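Local atomic coordinates of FimU protein (Pseudomonas aeruginosa, PDB entry 4IPV), a protein that probably acts as a minor pilin of type IV pili, related to the GspH pseudopilins and anchored in the inner membrane by its N-terminal helix. Residues Ala73-Lys78 with Ile104-Lys109. Residues are numbered along the deposited sequence; the frame is centred on the assembly and turned at random.
Sequences ATLTAK and ICQNGK
The side-chain amide of Q106 has the CD2 methyl of L75 against one face, 3.7 Å from its CD, while T74 OG1 lies beyond the end of the amide, displaced from its plane on the side away from the leucine. The second amide, of N107, turns its oxygen toward T74, with OD1 3.5 Å from CB and the two side chains running alongside each other. These groups finish one end of an antiparallel pairing between edge strand 75-79 and strand 100-106 in the four-stranded antiparallel sheet of this pilin-type, GspH-family domain. Q106 reaches L75 because its chain leaves anti to the backbone N (chi1 -179°) and then bends at chi2 (73°); a long, flexible glutamine can thus lay its flat end over a leucine.

T76 and C105 form the hydrogen-bonded pair: T76 N donates to C105 O (3.0 Å) and C105 N to T76 O (2.9 Å), both in the carbonyl plane. L75, A77 and I104 point to the opposite face of the sheet, where helix 10-32 covers them. Leucine and isoleucine suit that apolar layer, and small A77 fits close to I104, CB to CG1 4.1 Å. On the other face C105 is tied by a disulfide to C136.

Beyond the strand end, Q106 to K109 make a type I' turn, whose positive phi values at N107 and G108 suit an Asn-Gly pair. N107 N donates to T74 O (2.9 Å), extending the pairing into the turn. A water beside T76 OG1 also donates to T74 O and accepts from G108 N at 2.8 Å.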
ATOM      1  N   ALA A  73      -0.001  16.523   4.320  1.00 42.05           N
ATOM      2  CA  ALA A  73       0.129  15.778   5.566  1.00 30.77           C
ATOM      3  C   ALA A  73      -1.227  15.295   6.065  1.00 31.65           C
ATOM      4  O   ALA A  73      -1.302  14.313   6.806  1.00 31.68           O
ATOM      5  CB  ALA A  73       0.812  16.632   6.629  1.00 41.66           C
ATOM      6  N   THR A  74      -2.287  15.985   5.649  1.00 27.29           N
ATOM      7  CA  THR A  74      -3.647  15.668   6.089  1.00 25.98           C
ATOM      8  C   THR A  74      -4.281  14.470   5.372  1.00 21.35           C
ATOM      9  O   THR A  74      -5.397  14.067   5.703  1.00 22.79           O
ATOM     10  CB  THR A  74      -4.590  16.872   5.943  1.00 28.64           C
ATOM     11  OG1 THR A  74      -4.611  17.292   4.573  1.00 31.51           O
ATOM     12  CG2 THR A  74      -4.130  18.024   6.825  1.00 26.78           C
ATOM     13  N   LEU A  75      -3.587  13.921   4.381  1.00 17.27           N
ATOM     14  CA  LEU A  75      -3.991  12.652   3.792  1.00 15.90           C
ATOM     15  C   LEU A  75      -3.367  11.517   4.595  1.00 19.05           C
ATOM     16  O   LEU A  75      -2.214  11.607   5.030  1.00 22.43           O
ATOM     17  CB  LEU A  75      -3.537  12.562   2.336  1.00 17.55           C
ATOM     18  CG  LEU A  75      -4.252  13.459   1.335  1.00 17.79           C
ATOM     19  CD1 LEU A  75      -3.595  13.347  -0.038  1.00 22.56           C
ATOM     20  CD2 LEU A  75      -5.714  13.070   1.239  1.00 21.05           C
ATOM     21  N   THR A  76      -4.135  10.456   4.806  1.00 14.74           N
ATOM     22  CA  THR A  76      -3.609   9.248   5.433  1.00 16.16           C
ATOM     23  C   THR A  76      -3.973   8.043   4.583  1.00 13.12           C
ATOM     24  O   THR A  76      -5.012   8.044   3.914  1.00 14.43           O
ATOM     25  CB  THR A  76      -4.167   9.020   6.859  1.00 15.10           C
ATOM     26  OG1 THR A  76      -5.598   8.964   6.834  1.00 17.85           O
ATOM     27  CG2 THR A  76      -3.729  10.141   7.806  1.00 18.00           C
ATOM     28  N   ALA A  77      -3.125   7.028   4.599  1.00 13.39           N
ATOM     29  CA  ALA A  77      -3.448   5.762   3.943  1.00 13.19           C
ATOM     30  C   ALA A  77      -3.138   4.651   4.931  1.00 13.69           C
ATOM     31  O   ALA A  77      -1.984   4.298   5.141  1.00 15.33           O
ATOM     32  CB  ALA A  77      -2.643   5.600   2.665  1.00 14.64           C
ATOM     33  N   LYS A  78      -4.173   4.131   5.570  1.00 14.67           N
ATOM     34  CA  LYS A  78      -3.987   3.124   6.616  1.00 13.56           C
ATOM     35  C   LYS A  78      -4.681   1.833   6.237  1.00 13.75           C
ATOM     36  O   LYS A  78      -5.718   1.848   5.572  1.00 14.55           O
ATOM     37  CB  LYS A  78      -4.522   3.646   7.953  1.00 16.34           C
ATOM     38  CG  LYS A  78      -3.823   4.907   8.430  1.00 19.97           C
ATOM     39  CD  LYS A  78      -4.427   5.433   9.713  1.00 25.45           C
ATOM     40  CE  LYS A  78      -3.785   6.748  10.123  1.00 42.29           C
ATOM     41  NZ  LYS A  78      -4.202   7.166  11.491  1.00 32.60           N
ATOM     42  N   ILE A 104      -7.801   5.519   2.034  1.00 14.53           N
ATOM     43  CA  ILE A 104      -7.108   6.768   1.776  1.00 15.23           C
ATOM     44  C   ILE A 104      -8.101   7.869   2.106  1.00 14.41           C
ATOM     45  O   ILE A 104      -9.148   7.985   1.465  1.00 16.78           O
ATOM     46  CB  ILE A 104      -6.630   6.883   0.316  1.00 16.02           C
ATOM     47  CG1 ILE A 104      -5.712   5.702  -0.025  1.00 18.58           C
ATOM     48  CG2 ILE A 104      -5.873   8.185   0.120  1.00 18.90           C
ATOM     49  CD1 ILE A 104      -6.397   4.567  -0.759  1.00 26.86           C
ATOM     50  N   CYS A 105      -7.796   8.636   3.150  1.00 15.09           N
ATOM     51  CA  CYS A 105      -8.717   9.641   3.666  1.00 16.07           C
ATOM     52  C   CYS A 105      -8.103  11.023   3.746  1.00 15.16           C
ATOM     53  O   CYS A 105      -6.892  11.164   3.908  1.00 18.37           O
ATOM     54  CB  CYS A 105      -9.181   9.279   5.075  1.00 18.49           C
ATOM     55  SG  CYS A 105     -10.254   7.844   5.219  1.00 19.75           S
ATOM     56  N   GLN A 106      -8.956  12.034   3.665  1.00 15.86           N
ATOM     57  CA  GLN A 106      -8.566  13.410   3.928  1.00 17.38           C
ATOM     58  C   GLN A 106      -9.110  13.850   5.287  1.00 16.18           C
ATOM     59  O   GLN A 106     -10.279  13.617   5.600  1.00 18.74           O
ATOM     60  CB  GLN A 106      -9.136  14.324   2.846  1.00 19.16           C
ATOM     61  CG  GLN A 106      -8.775  15.793   3.011  1.00 24.15           C
ATOM     62  CD  GLN A 106      -7.328  16.071   2.678  1.00 36.64           C
ATOM     63  OE1 GLN A 106      -6.447  15.928   3.522  1.00 51.46           O
ATOM     64  NE2 GLN A 106      -7.073  16.469   1.437  1.00 59.15           N
ATOM     65  N   ASN A 107      -8.253  14.457   6.098  1.00 20.14           N
ATOM     66  CA  ASN A 107      -8.655  15.031   7.383  1.00 22.92           C
ATOM     67  C   ASN A 107      -9.288  14.034   8.346  1.00 20.74           C
ATOM     68  O   ASN A 107     -10.127  14.412   9.161  1.00 23.89           O
ATOM     69  CB  ASN A 107      -9.610  16.216   7.182  1.00 26.09           C
ATOM     70  CG  ASN A 107      -8.967  17.369   6.444  1.00 32.93           C
ATOM     71  OD1 ASN A 107      -7.852  17.780   6.761  1.00 38.09           O
ATOM     72  ND2 ASN A 107      -9.673  17.903   5.455  1.00 52.08           N
ATOM     73  N   GLY A 108      -8.892  12.769   8.252  1.00 19.18           N
ATOM     74  CA  GLY A 108      -9.379  11.751   9.170  1.00 20.56           C
ATOM     75  C   GLY A 108     -10.849  11.383   9.071  1.00 21.16           C
ATOM     76  O   GLY A 108     -11.415  10.787   9.993  1.00 23.49           O
ATOM     77  N   LYS A 109     -11.484  11.743   7.962  1.00 18.85           N
ATOM     78  CA  LYS A 109     -12.890  11.416   7.745  1.00 21.58           C
ATOM     79  C   LYS A 109     -13.026  10.681   6.425  1.00 16.99           C
ATOM     80  O   LYS A 109     -12.192  10.842   5.541  1.00 18.06           O
ATOM     81  CB  LYS A 109     -13.743  12.683   7.739  1.00 21.96           C
ATOM     82  CG  LYS A 109     -13.750  13.410   9.069  1.00 30.52           C
ATOM     83  CD  LYS A 109     -14.349  12.544  10.165  1.00 42.02           C
TER
HETATM   84  O   HOH W   1      -6.742  11.632   6.826  1.00 19.18           O